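Local coordinates for protein tetraacyldisaccharide 4'-kinase (Aquifex aeolicus, PDB 4EHY) that probably transfers the gamma-phosphate of ATP to the 4'-position of a tetraacyldisaccharide 1-phosphate, forming lipid IVA in lipid A biosynthesis, at residues Tyr187-Pro192 with Met204-Cys209; Gly236-Phe241 with Phe255-Asp260; Asp222-Arg227 with Ile274-Pro279. One frame throughout, in Å; residues are numbered along the deposited sequence.

Contact 1: residues Tyr187-Pro192 with Met204-Cys209; sequences YQEVEP and MFREFC. With ADP (adenosine-5'-diphosphate), chain B.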
loop_
_atom_site.group_PDB
_atom_site.type_symbol
_atom_site.label_atom_id
_atom_site.label_comp_id
_atom_site.label_asym_id
_atom_site.label_seq_id
_atom_site.Cartn_x
_atom_site.Cartn_y
_atom_site.Cartn_z
ATOM N N TYR A 187 2.847 7.872 8.596
ATOM C CA TYR A 187 3.422 7.460 9.877
ATOM C C TYR A 187 3.474 8.574 10.908
ATOM O O TYR A 187 4.390 8.613 11.730
ATOM C CB TYR A 187 4.826 6.878 9.699
ATOM C CG TYR A 187 4.907 5.659 8.809
ATOM C CD1 TYR A 187 6.114 5.282 8.250
ATOM C CD2 TYR A 187 3.786 4.894 8.522
ATOM C CE1 TYR A 187 6.214 4.185 7.434
ATOM C CE2 TYR A 187 3.873 3.780 7.691
ATOM C CZ TYR A 187 5.099 3.433 7.156
ATOM O OH TYR A 187 5.235 2.340 6.336
ATOM N N GLN A 188 2.509 9.485 10.886
ATOM C CA GLN A 188 2.532 10.558 11.881
ATOM C C GLN A 188 2.450 9.988 13.296
ATOM O O GLN A 188 3.042 10.526 14.225
ATOM C CB GLN A 188 1.411 11.572 11.639
ATOM C CG GLN A 188 1.506 12.294 10.305
ATOM C CD GLN A 188 2.687 13.245 10.242
ATOM O OE1 GLN A 188 3.163 13.730 11.267
ATOM N NE2 GLN A 188 3.165 13.518 9.032
ATOM N N GLU A 189 1.730 8.881 13.461
ATOM C CA GLU A 189 1.533 8.320 14.797
ATOM C C GLU A 189 2.804 7.698 15.370
ATOM O O GLU A 189 2.847 7.347 16.538
ATOM C CB GLU A 189 0.412 7.278 14.801
ATOM C CG GLU A 189 0.831 5.934 14.253
ATOM C CD GLU A 189 1.046 5.941 12.734
ATOM O OE1 GLU A 189 0.592 6.887 12.054
ATOM O OE2 GLU A 189 1.665 4.989 12.227
ATOM N N VAL A 190 3.840 7.546 14.556
ATOM C CA VAL A 190 5.071 6.962 15.070
ATOM C C VAL A 190 6.317 7.793 14.735
ATOM O O VAL A 190 7.320 7.723 15.447
ATOM C CB VAL A 190 5.222 5.484 14.646
ATOM C CG1 VAL A 190 5.500 5.370 13.161
ATOM C CG2 VAL A 190 6.311 4.816 15.449
ATOM N N GLU A 191 6.245 8.600 13.676
ATOM C CA GLU A 191 7.333 9.517 13.331
ATOM C C GLU A 191 6.800 10.836 12.779
ATOM O O GLU A 191 6.903 11.098 11.580
ATOM C CB GLU A 191 8.262 8.883 12.301
ATOM C CG GLU A 191 9.028 7.680 12.803
ATOM C CD GLU A 191 10.408 8.044 13.294
ATOM O OE1 GLU A 191 10.766 9.241 13.223
ATOM O OE2 GLU A 191 11.135 7.133 13.746
ATOM N N PRO A 192 6.232 11.676 13.654
ATOM C CA PRO A 192 5.582 12.909 13.205
ATOM C C PRO A 192 6.568 13.779 12.443
ATOM O O PRO A 192 7.754 13.758 12.761
ATOM C CB PRO A 192 5.200 13.608 14.512
ATOM C CG PRO A 192 5.323 12.573 15.580
ATOM C CD PRO A 192 6.375 11.625 15.116
ATOM N N MET A 204 -1.257 11.732 7.556
ATOM C CA MET A 204 -1.937 10.449 7.686
ATOM C C MET A 204 -1.553 9.785 9.000
ATOM O O MET A 204 -0.369 9.637 9.305
ATOM C CB MET A 204 -1.565 9.531 6.521
ATOM C CG MET A 204 -2.088 8.111 6.632
ATOM S SD MET A 204 -1.686 7.149 5.151
ATOM C CE MET A 204 -1.598 5.482 5.810
ATOM N N PHE A 205 -2.558 9.378 9.766
ATOM C CA PHE A 205 -2.326 8.695 11.032
ATOM C C PHE A 205 -2.902 7.291 10.956
ATOM O O PHE A 205 -3.891 7.053 10.269
ATOM C CB PHE A 205 -2.979 9.466 12.193
ATOM C CG PHE A 205 -2.380 10.832 12.453
ATOM C CD1 PHE A 205 -1.435 11.012 13.458
ATOM C CD2 PHE A 205 -2.797 11.941 11.725
ATOM C CE1 PHE A 205 -0.899 12.274 13.718
ATOM C CE2 PHE A 205 -2.267 13.204 11.976
ATOM C CZ PHE A 205 -1.315 13.372 12.974
ATOM N N ARG A 206 -2.269 6.346 11.634
ATOM C CA ARG A 206 -2.863 5.020 11.772
ATOM C C ARG A 206 -3.343 4.865 13.215
ATOM O O ARG A 206 -2.557 5.014 14.163
ATOM C CB ARG A 206 -1.867 3.925 11.384
ATOM C CG ARG A 206 -1.635 3.808 9.869
ATOM C CD ARG A 206 -0.514 2.818 9.530
ATOM N NE ARG A 206 0.668 3.081 10.338
ATOM C CZ ARG A 206 1.784 2.368 10.298
ATOM N NH1 ARG A 206 1.876 1.331 9.484
ATOM N NH2 ARG A 206 2.797 2.683 11.098
ATOM N N GLU A 207 -4.644 4.633 13.378
ATOM C CA GLU A 207 -5.233 4.441 14.706
ATOM C C GLU A 207 -5.323 2.946 15.015
ATOM O O GLU A 207 -6.183 2.237 14.479
ATOM C CB GLU A 207 -6.621 5.083 14.799
ATOM C CG GLU A 207 -7.268 4.949 16.188
ATOM C CD GLU A 207 -8.748 5.266 16.182
ATOM O OE1 GLU A 207 -9.149 6.242 15.518
ATOM O OE2 GLU A 207 -9.516 4.538 16.842
ATOM N N PHE A 208 -4.414 2.464 15.855
ATOM C CA PHE A 208 -4.351 1.045 16.185
ATOM C C PHE A 208 -5.387 0.709 17.241
ATOM O O PHE A 208 -5.169 0.916 18.417
ATOM C CB PHE A 208 -2.942 0.677 16.640
ATOM C CG PHE A 208 -1.915 0.911 15.581
ATOM C CD1 PHE A 208 -1.183 2.090 15.552
ATOM C CD2 PHE A 208 -1.723 -0.024 14.572
ATOM C CE1 PHE A 208 -0.255 2.318 14.552
ATOM C CE2 PHE A 208 -0.795 0.196 13.572
ATOM C CZ PHE A 208 -0.058 1.363 13.558
ATOM N N CYS A 209 -6.514 0.178 16.792
ATOM C CA CYS A 209 -7.706 0.087 17.619
ATOM C C CYS A 209 -8.169 -1.355 17.816
ATOM O O CYS A 209 -8.951 -1.642 18.713
ATOM C CB CYS A 209 -8.837 0.840 16.917
ATOM S SG CYS A 209 -9.254 0.106 15.292
HETATM P PB ADP B . 3.355 -0.552 1.624
HETATM O O1B ADP B . 3.832 -1.660 0.719
HETATM O O2B ADP B . 3.974 0.796 1.329
HETATM O O3B ADP B . 1.844 -0.473 1.688
HETATM P PA ADP B . 4.001 -2.273 3.930
HETATM O O1A ADP B . 4.100 -1.748 5.335
HETATM O O2A ADP B . 5.019 -3.247 3.411
HETATM O O3A ADP B . 3.938 -0.889 3.081
HETATM O "O5'" ADP B . 2.578 -2.982 3.765
HETATM C "C5'" ADP B . 1.397 -2.333 4.207
HETATM C "C4'" ADP B . 0.558 -3.393 4.911
HETATM O "O4'" ADP B . 1.354 -4.070 5.914
HETATM C "C3'" ADP B . -0.568 -2.714 5.653
HETATM O "O3'" ADP B . -1.728 -2.658 4.828
HETATM C "C2'" ADP B . -0.765 -3.590 6.868
HETATM O "O2'" ADP B . -1.596 -4.694 6.499
HETATM C "C1'" ADP B . 0.619 -4.142 7.144
HETATM N N9 ADP B . 1.297 -3.275 8.141
HETATM C C8 ADP B . 2.400 -2.534 7.921
HETATM N N7 ADP B . 2.787 -1.874 9.044
HETATM C C5 ADP B . 1.916 -2.201 10.017
HETATM C C6 ADP B . 1.746 -1.852 11.449
HETATM N N6 ADP B . 2.600 -0.993 12.091
HETATM N N1 ADP B . 0.704 -2.422 12.090
HETATM C C2 ADP B . -0.150 -3.267 11.482
HETATM N N3 ADP B . -0.058 -3.620 10.189
HETATM C C4 ADP B . 0.944 -3.129 9.420
HETATM O O HOH W 1 0.305 6.821 9.231
#
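The Arg206 guanidinium has Tyr187 CE2 over one face, 3.6 Å from Arg206 CZ, and Phe208 CZ over the opposite one, both offset toward the rim. The Tyr187 ring plane is turned 33° from the guanidinium. At the guanidinium edge sits Glu189, whose OE2 takes both Arg206 NE (2.9 Å) and Arg206 NH2 (2.8 Å), a salt bridge with both N-H groups on one carboxylate oxygen. ADP N7 lies near the guanidinium plane by Arg206 NH1, 3.4 Å away, a close approach. The Phe208 ring turns its own edge to Glu189 CG and to ADP N1. The bend of the Glu189 chain at chi2 (-72°) brings the carboxylate up to the strand, and OE1 accepts Arg206 N at 2.9 Å from above the carboxylate plane. A water bridges Tyr187 N, Glu189 OE1 and Met204 O, and Gln188 N bonds Met204 O at 3.3 Å. Both carboxylate oxygens are thus engaged, which probably favours the charged form of the pair, and Arg206 NH2 has a second partner in Gln240. The loop 187-192, following strand 182-186, is thereby fastened to strand 201-212 beside the adenine; that strand pairs with strands 182-186 and 291-300, and helix 238-248 packs on Arg206 and Phe208 through Val244.

Contact 2: residues Gly236-Phe241 with Phe255-Asp260; sequences GDNGQF and FMSFPD. With ADP (adenosine-5'-diphosphate), chain B.
Asn238 reaches from the first turn of helix 238-248 to strand 252-258 and spends its amide nitrogen on two acceptors. ND2 donates to Ser257 OG at 2.6 Å, nearly straight at 166°, and to Phe258 O at 2.8 Å, both acceptors lying close to the amide plane. The Asn238 side chain leaves with CG anti to its carbonyl carbon (chi1 -68°), which carries the amide across the gap, while OD1 is taken by Ser233 OG on strand 229-234. Ser257 answers with OG anti to its own N (chi1 -177°), setting the hydroxyl beside the amide. An alanine at Asn238 would remove the whole amide and is likely to leave Phe258 O and Ser257 OG without this donor, weakening the tie between helix start and strand. Farther along, Phe241 CD2 meets the rim of the Phe255 ring near its plane, 3.9 Å from CE2. On the other flank of Phe241, CD1 lies 3.7 Å from ADP N1. Asp237 is the N-cap, its OD1 accepting Gly239 N. Gln240, bent at chi2, reads the adenine with both amide atoms: OE1 accepts ADP N6 at 2.9 Å and NE2 donates to ADP N7 at 2.7 Å. Asp260 lies by Gly236, its OD2 salt-bridged to Lys280, and Gly236 N donates to ADP O2A. Within this beta-alpha-beta unit, the chemistry is therefore divided: one amide fixes helix to strand, a second matches the Hoogsteen edge of the base, and a backbone N-H grips the alpha-phosphate.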
loop_
_atom_site.group_PDB
_atom_site.type_symbol
_atom_site.label_atom_id
_atom_site.label_comp_id
_atom_site.label_asym_id
_atom_site.label_seq_id
_atom_site.Cartn_x
_atom_site.Cartn_y
_atom_site.Cartn_z
ATOM N N GLY A 236 7.677 -4.090 4.181
ATOM C CA GLY A 236 8.696 -3.203 3.655
ATOM C C GLY A 236 9.652 -2.755 4.751
ATOM O O GLY A 236 10.854 -2.643 4.523
ATOM N N ASP A 237 9.122 -2.486 5.942
ATOM C CA ASP A 237 9.968 -2.116 7.081
ATOM C C ASP A 237 9.393 -2.687 8.377
ATOM O O ASP A 237 8.428 -2.147 8.918
ATOM C CB ASP A 237 10.112 -0.590 7.172
ATOM C CG ASP A 237 10.988 -0.142 8.334
ATOM O OD1 ASP A 237 11.682 -0.984 8.948
ATOM O OD2 ASP A 237 10.984 1.071 8.635
ATOM N N ASN A 238 9.986 -3.781 8.863
ATOM C CA ASN A 238 9.515 -4.439 10.085
ATOM C C ASN A 238 9.745 -3.568 11.307
ATOM O O ASN A 238 9.138 -3.774 12.359
ATOM C CB ASN A 238 10.206 -5.797 10.290
ATOM C CG ASN A 238 9.797 -6.822 9.255
ATOM O OD1 ASN A 238 8.695 -6.765 8.714
ATOM N ND2 ASN A 238 10.690 -7.760 8.965
ATOM N N GLY A 239 10.631 -2.592 11.159
ATOM C CA GLY A 239 10.999 -1.738 12.270
ATOM C C GLY A 239 9.838 -0.919 12.790
ATOM O O GLY A 239 9.692 -0.768 13.995
ATOM N N GLN A 240 9.004 -0.381 11.902
ATOM C CA GLN A 240 7.910 0.477 12.371
ATOM C C GLN A 240 6.796 -0.320 13.054
ATOM O O GLN A 240 6.105 0.190 13.933
ATOM C CB GLN A 240 7.361 1.371 11.252
ATOM C CG GLN A 240 6.984 0.642 9.977
ATOM C CD GLN A 240 5.596 0.041 10.031
ATOM O OE1 GLN A 240 4.716 0.520 10.759
ATOM N NE2 GLN A 240 5.387 -1.014 9.250
ATOM N N PHE A 241 6.631 -1.576 12.656
ATOM C CA PHE A 241 5.664 -2.451 13.309
ATOM C C PHE A 241 6.157 -2.717 14.721
ATOM O O PHE A 241 5.418 -2.563 15.697
ATOM C CB PHE A 241 5.521 -3.764 12.524
ATOM C CG PHE A 241 4.600 -4.765 13.163
ATOM C CD1 PHE A 241 3.360 -4.372 13.666
ATOM C CD2 PHE A 241 4.968 -6.101 13.255
ATOM C CE1 PHE A 241 2.503 -5.295 14.244
ATOM C CE2 PHE A 241 4.117 -7.037 13.836
ATOM C CZ PHE A 241 2.879 -6.637 14.320
ATOM N N PHE A 255 10.793 -11.251 18.708
ATOM C CA PHE A 255 10.419 -10.696 17.412
ATOM C C PHE A 255 11.186 -11.305 16.239
ATOM O O PHE A 255 12.414 -11.255 16.185
ATOM C CB PHE A 255 10.555 -9.175 17.386
ATOM C CG PHE A 255 9.944 -8.554 16.164
ATOM C CD1 PHE A 255 10.696 -8.360 15.018
ATOM C CD2 PHE A 255 8.603 -8.209 16.146
ATOM C CE1 PHE A 255 10.120 -7.807 13.875
ATOM C CE2 PHE A 255 8.023 -7.658 15.014
ATOM C CZ PHE A 255 8.782 -7.460 13.873
ATOM N N MET A 256 10.439 -11.873 15.298
ATOM C CA MET A 256 11.023 -12.450 14.103
ATOM C C MET A 256 10.794 -11.509 12.933
ATOM O O MET A 256 9.658 -11.159 12.613
ATOM C CB MET A 256 10.402 -13.813 13.810
ATOM C CG MET A 256 10.493 -14.803 14.987
ATOM S SD MET A 256 9.432 -16.235 14.714
ATOM C CE MET A 256 10.481 -17.279 13.699
ATOM N N SER A 257 11.887 -11.101 12.301
ATOM C CA SER A 257 11.838 -10.151 11.204
ATOM C C SER A 257 12.023 -10.882 9.881
ATOM O O SER A 257 13.132 -11.310 9.555
ATOM C CB SER A 257 12.934 -9.099 11.388
ATOM O OG SER A 257 12.882 -8.120 10.371
ATOM N N PHE A 258 10.930 -11.029 9.132
ATOM C CA PHE A 258 10.951 -11.732 7.851
ATOM C C PHE A 258 11.023 -10.760 6.663
ATOM O O PHE A 258 10.675 -9.583 6.790
ATOM C CB PHE A 258 9.717 -12.631 7.715
ATOM C CG PHE A 258 9.674 -13.764 8.711
ATOM C CD1 PHE A 258 10.506 -14.864 8.569
ATOM C CD2 PHE A 258 8.795 -13.731 9.783
ATOM C CE1 PHE A 258 10.464 -15.914 9.483
ATOM C CE2 PHE A 258 8.747 -14.771 10.699
ATOM C CZ PHE A 258 9.586 -15.866 10.552
ATOM N N PRO A 259 11.487 -11.253 5.506
ATOM C CA PRO A 259 11.576 -10.458 4.278
ATOM C C PRO A 259 10.204 -9.971 3.829
ATOM O O PRO A 259 9.194 -10.622 4.103
ATOM C CB PRO A 259 12.126 -11.460 3.256
ATOM C CG PRO A 259 12.856 -12.462 4.074
ATOM C CD PRO A 259 12.063 -12.597 5.337
ATOM N N ASP A 260 10.164 -8.835 3.147
ATOM C CA ASP A 260 8.907 -8.334 2.612
ATOM C C ASP A 260 8.274 -9.425 1.749
ATOM O O ASP A 260 8.967 -10.108 0.987
ATOM C CB ASP A 260 9.152 -7.067 1.789
ATOM C CG ASP A 260 7.879 -6.309 1.491
ATOM O OD1 ASP A 260 7.966 -5.239 0.850
ATOM O OD2 ASP A 260 6.791 -6.781 1.899
HETATM P PB ADP B . 3.355 -0.552 1.624
HETATM O O1B ADP B . 3.832 -1.660 0.719
HETATM O O2B ADP B . 3.974 0.796 1.329
HETATM O O3B ADP B . 1.844 -0.473 1.688
HETATM P PA ADP B . 4.001 -2.273 3.930
HETATM O O1A ADP B . 4.100 -1.748 5.335
HETATM O O2A ADP B . 5.019 -3.247 3.411
HETATM O O3A ADP B . 3.938 -0.889 3.081
HETATM O "O5'" ADP B . 2.578 -2.982 3.765
HETATM C "C5'" ADP B . 1.397 -2.333 4.207
HETATM C "C4'" ADP B . 0.558 -3.393 4.911
HETATM O "O4'" ADP B . 1.354 -4.070 5.914
HETATM C "C3'" ADP B . -0.568 -2.714 5.653
HETATM O "O3'" ADP B . -1.728 -2.658 4.828
HETATM C "C2'" ADP B . -0.765 -3.590 6.868
HETATM O "O2'" ADP B . -1.596 -4.694 6.499
HETATM C "C1'" ADP B . 0.619 -4.142 7.144
HETATM N N9 ADP B . 1.297 -3.275 8.141
HETATM C C8 ADP B . 2.400 -2.534 7.921
HETATM N N7 ADP B . 2.787 -1.874 9.044
HETATM C C5 ADP B . 1.916 -2.201 10.017
HETATM C C6 ADP B . 1.746 -1.852 11.449
HETATM N N6 ADP B . 2.600 -0.993 12.091
HETATM N N1 ADP B . 0.704 -2.422 12.090
HETATM C C2 ADP B . -0.150 -3.267 11.482
HETATM N N3 ADP B . -0.058 -3.620 10.189
HETATM C C4 ADP B . 0.944 -3.129 9.420
#

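Contact 3: residues Asp222-Arg227 with Ile274-Pro279; sequences DILKER and IYLTTP. With ADP (adenosine-5'-diphosphate), chain B.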
loop_
_atom_site.group_PDB
_atom_site.type_symbol
_atom_site.label_atom_id
_atom_site.label_comp_id
_atom_site.label_asym_id
_atom_site.label_seq_id
_atom_site.Cartn_x
_atom_site.Cartn_y
_atom_site.Cartn_z
ATOM N N ASP A 222 -8.407 -8.674 24.791
ATOM C CA ASP A 222 -8.495 -9.394 26.051
ATOM C C ASP A 222 -7.540 -10.573 26.205
ATOM O O ASP A 222 -7.144 -10.911 27.315
ATOM C CB ASP A 222 -9.932 -9.806 26.332
ATOM C CG ASP A 222 -10.726 -8.699 26.984
ATOM O OD1 ASP A 222 -10.094 -7.713 27.427
ATOM O OD2 ASP A 222 -11.975 -8.834 27.053
ATOM N N ILE A 223 -7.149 -11.167 25.088
ATOM C CA ILE A 223 -6.281 -12.330 25.095
ATOM C C ILE A 223 -4.816 -11.933 25.302
ATOM O O ILE A 223 -3.991 -12.757 25.682
ATOM C CB ILE A 223 -6.485 -13.143 23.780
ATOM C CG1 ILE A 223 -5.761 -14.495 23.824
ATOM C CG2 ILE A 223 -6.107 -12.308 22.567
ATOM C CD1 ILE A 223 -6.596 -15.661 23.255
ATOM N N LEU A 224 -4.507 -10.657 25.095
ATOM C CA LEU A 224 -3.126 -10.181 25.184
ATOM C C LEU A 224 -2.641 -9.862 26.600
ATOM O O LEU A 224 -1.435 -9.796 26.834
ATOM C CB LEU A 224 -2.916 -8.966 24.277
ATOM C CG LEU A 224 -3.120 -9.269 22.794
ATOM C CD1 LEU A 224 -2.556 -8.156 21.919
ATOM C CD2 LEU A 224 -2.480 -10.604 22.458
ATOM N N LYS A 225 -3.572 -9.674 27.534
ATOM C CA LYS A 225 -3.237 -9.226 28.891
ATOM C C LYS A 225 -2.424 -10.210 29.680
ATOM O O LYS A 225 -2.781 -11.386 29.789
ATOM C CB LYS A 225 -4.485 -8.950 29.721
ATOM C CG LYS A 225 -5.201 -7.698 29.355
ATOM C CD LYS A 225 -5.861 -7.851 27.995
ATOM C CE LYS A 225 -6.589 -6.571 27.557
ATOM N NZ LYS A 225 -7.334 -6.635 26.225
ATOM N N GLU A 226 -1.361 -9.705 30.288
ATOM C CA GLU A 226 -0.580 -10.507 31.205
ATOM C C GLU A 226 -0.138 -11.745 30.448
ATOM O O GLU A 226 0.096 -12.801 31.036
ATOM C CB GLU A 226 -1.436 -10.928 32.399
ATOM C CG GLU A 226 -0.636 -11.423 33.581
ATOM C CD GLU A 226 -1.434 -11.390 34.861
ATOM O OE1 GLU A 226 -2.571 -10.877 34.832
ATOM O OE2 GLU A 226 -0.924 -11.871 35.895
ATOM N N ARG A 227 -0.003 -11.587 29.135
ATOM C CA ARG A 227 0.555 -12.615 28.265
ATOM C C ARG A 227 1.545 -11.935 27.328
ATOM O O ARG A 227 1.235 -10.905 26.736
ATOM C CB ARG A 227 -0.518 -13.332 27.444
ATOM C CG ARG A 227 -1.638 -13.942 28.270
ATOM C CD ARG A 227 -1.976 -15.340 27.782
ATOM N NE ARG A 227 -0.797 -16.034 27.278
ATOM C CZ ARG A 227 -0.829 -17.201 26.646
ATOM N NH1 ARG A 227 -1.987 -17.811 26.435
ATOM N NH2 ARG A 227 0.295 -17.757 26.222
ATOM N N ILE A 274 1.361 -17.360 21.737
ATOM C CA ILE A 274 0.427 -16.502 21.041
ATOM C C ILE A 274 1.213 -15.578 20.141
ATOM O O ILE A 274 2.187 -14.974 20.583
ATOM C CB ILE A 274 -0.457 -15.740 22.030
ATOM C CG1 ILE A 274 -1.413 -16.728 22.703
ATOM C CG2 ILE A 274 -1.237 -14.654 21.327
ATOM C CD1 ILE A 274 -2.456 -16.086 23.588
ATOM N N TYR A 275 0.803 -15.513 18.873
ATOM C CA TYR A 275 1.519 -14.765 17.848
ATOM C C TYR A 275 0.776 -13.512 17.425
ATOM O O TYR A 275 -0.455 -13.501 17.306
ATOM C CB TYR A 275 1.787 -15.642 16.624
ATOM C CG TYR A 275 2.706 -16.794 16.936
ATOM C CD1 TYR A 275 4.082 -16.684 16.757
ATOM C CD2 TYR A 275 2.204 -17.988 17.439
ATOM C CE1 TYR A 275 4.929 -17.746 17.059
ATOM C CE2 TYR A 275 3.036 -19.044 17.741
ATOM C CZ TYR A 275 4.396 -18.921 17.549
ATOM O OH TYR A 275 5.222 -19.980 17.860
ATOM N N LEU A 276 1.543 -12.456 17.196
ATOM C CA LEU A 276 0.982 -11.175 16.838
ATOM C C LEU A 276 1.678 -10.647 15.592
ATOM O O LEU A 276 2.889 -10.438 15.590
ATOM C CB LEU A 276 1.161 -10.188 17.982
ATOM C CG LEU A 276 0.534 -8.830 17.688
ATOM C CD1 LEU A 276 -0.936 -9.042 17.337
ATOM C CD2 LEU A 276 0.702 -7.881 18.870
ATOM N N THR A 277 0.905 -10.426 14.534
ATOM C CA THR A 277 1.485 -10.010 13.258
ATOM C C THR A 277 0.522 -9.036 12.567
ATOM O O THR A 277 -0.440 -8.589 13.195
ATOM C CB THR A 277 1.767 -11.237 12.351
ATOM O OG1 THR A 277 2.515 -10.834 11.201
ATOM C CG2 THR A 277 0.468 -11.943 11.918
ATOM N N THR A 278 0.771 -8.688 11.303
ATOM C CA THR A 278 -0.115 -7.761 10.583
ATOM C C THR A 278 -1.104 -8.402 9.613
ATOM O O THR A 278 -0.997 -9.593 9.295
ATOM C CB THR A 278 0.750 -6.749 9.780
ATOM O OG1 THR A 278 1.207 -7.368 8.575
ATOM C CG2 THR A 278 1.946 -6.288 10.584
ATOM N N PRO A 279 -2.084 -7.618 9.139
ATOM C CA PRO A 279 -3.049 -8.231 8.221
ATOM C C PRO A 279 -2.343 -8.749 6.959
ATOM O O PRO A 279 -2.732 -9.768 6.396
ATOM C CB PRO A 279 -3.984 -7.071 7.887
ATOM C CG PRO A 279 -3.955 -6.218 9.153
ATOM C CD PRO A 279 -2.512 -6.276 9.597
HETATM P PB ADP B . 3.355 -0.552 1.624
HETATM O O1B ADP B . 3.832 -1.660 0.719
HETATM O O2B ADP B . 3.974 0.796 1.329
HETATM O O3B ADP B . 1.844 -0.473 1.688
HETATM P PA ADP B . 4.001 -2.273 3.930
HETATM O O1A ADP B . 4.100 -1.748 5.335
HETATM O O2A ADP B . 5.019 -3.247 3.411
HETATM O O3A ADP B . 3.938 -0.889 3.081
HETATM O "O5'" ADP B . 2.578 -2.982 3.765
HETATM C "C5'" ADP B . 1.397 -2.333 4.207
HETATM C "C4'" ADP B . 0.558 -3.393 4.911
HETATM O "O4'" ADP B . 1.354 -4.070 5.914
HETATM C "C3'" ADP B . -0.568 -2.714 5.653
HETATM O "O3'" ADP B . -1.728 -2.658 4.828
HETATM C "C2'" ADP B . -0.765 -3.590 6.868
HETATM O "O2'" ADP B . -1.596 -4.694 6.499
HETATM C "C1'" ADP B . 0.619 -4.142 7.144
HETATM N N9 ADP B . 1.297 -3.275 8.141
HETATM C C8 ADP B . 2.400 -2.534 7.921
HETATM N N7 ADP B . 2.787 -1.874 9.044
HETATM C C5 ADP B . 1.916 -2.201 10.017
HETATM C C6 ADP B . 1.746 -1.852 11.449
HETATM N N6 ADP B . 2.600 -0.993 12.091
HETATM N N1 ADP B . 0.704 -2.422 12.090
HETATM C C2 ADP B . -0.150 -3.267 11.482
HETATM N N3 ADP B . -0.058 -3.620 10.189
HETATM C C4 ADP B . 0.944 -3.129 9.420
#
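The backbones stay well apart, with Arg227 and Ile274 nearest at 8.2 Å between CA atoms, and the chain at Leu224-Arg227 makes a type II beta turn before strand 229-234. Side chains alone bridge the gap. Ile274 carries most of it: its CD1 lies over one face of the Arg227 guanidinium, offset toward the rim and 3.4 Å from NH1, the two side chains crossing at about a right angle. Arg227 gets there by a chain bent at chi2 and chi3, which brings the flat group down onto the methyl while NH2 reaches Gly272 O; that bond probably helps to fix the rotation of the guanidinium. On the same isoleucine, CD1 also meets Ile223 CG1 at 3.7 Å. Ile223 has this branch anti to its backbone N (chi1 -171°), which brings it up to Ile274. Leu224 works through its two methyl groups, CD2 lying 4.4 Å from Ile274 CG2 and CD1 4.5 Å from Leu276 CD2, looser contacts than that of Ile223. In this LpxK kinase of the P-loop NTPase clan, strand 275-277 runs parallel to both strand 229-234 and strand 291-300, and the contact lays the loop after strand 218-219 against Ile274 and Leu276. Leu211 of strand 201-212 and Val229 of strand 229-234 also join the apolar patch. At the other end of the segment the chain turns toward the nucleotide: Thr278 is the N-cap of helix 279-282, and its CB packs against the adenine, 3.3 Å from ADP N3, while Pro279 CD stands 3.6 Å from the ribose atom O2'.

Overall arrangement
All three contacts touch ADP; contacts 1 and 2 share the N7 edge of its adenine, whereas contact 3 lies by N3 and the ribose through Thr278 and Pro279, though its apolar patch lies away from the predicted ATP-binding loop. Contacts 1 and 2 have centres about 17 Å apart but join directly, Arg206 NH2 lying 2.9 Å from Gln240 OE1, a probable hydrogen bond. Contacts 2 and 3, also about 17 Å between centres, meet where Phe241 CE1 packs 3.8 Å from Thr278 CG2. Contacts 1 and 3 stay about 8 Å apart at their nearest atoms.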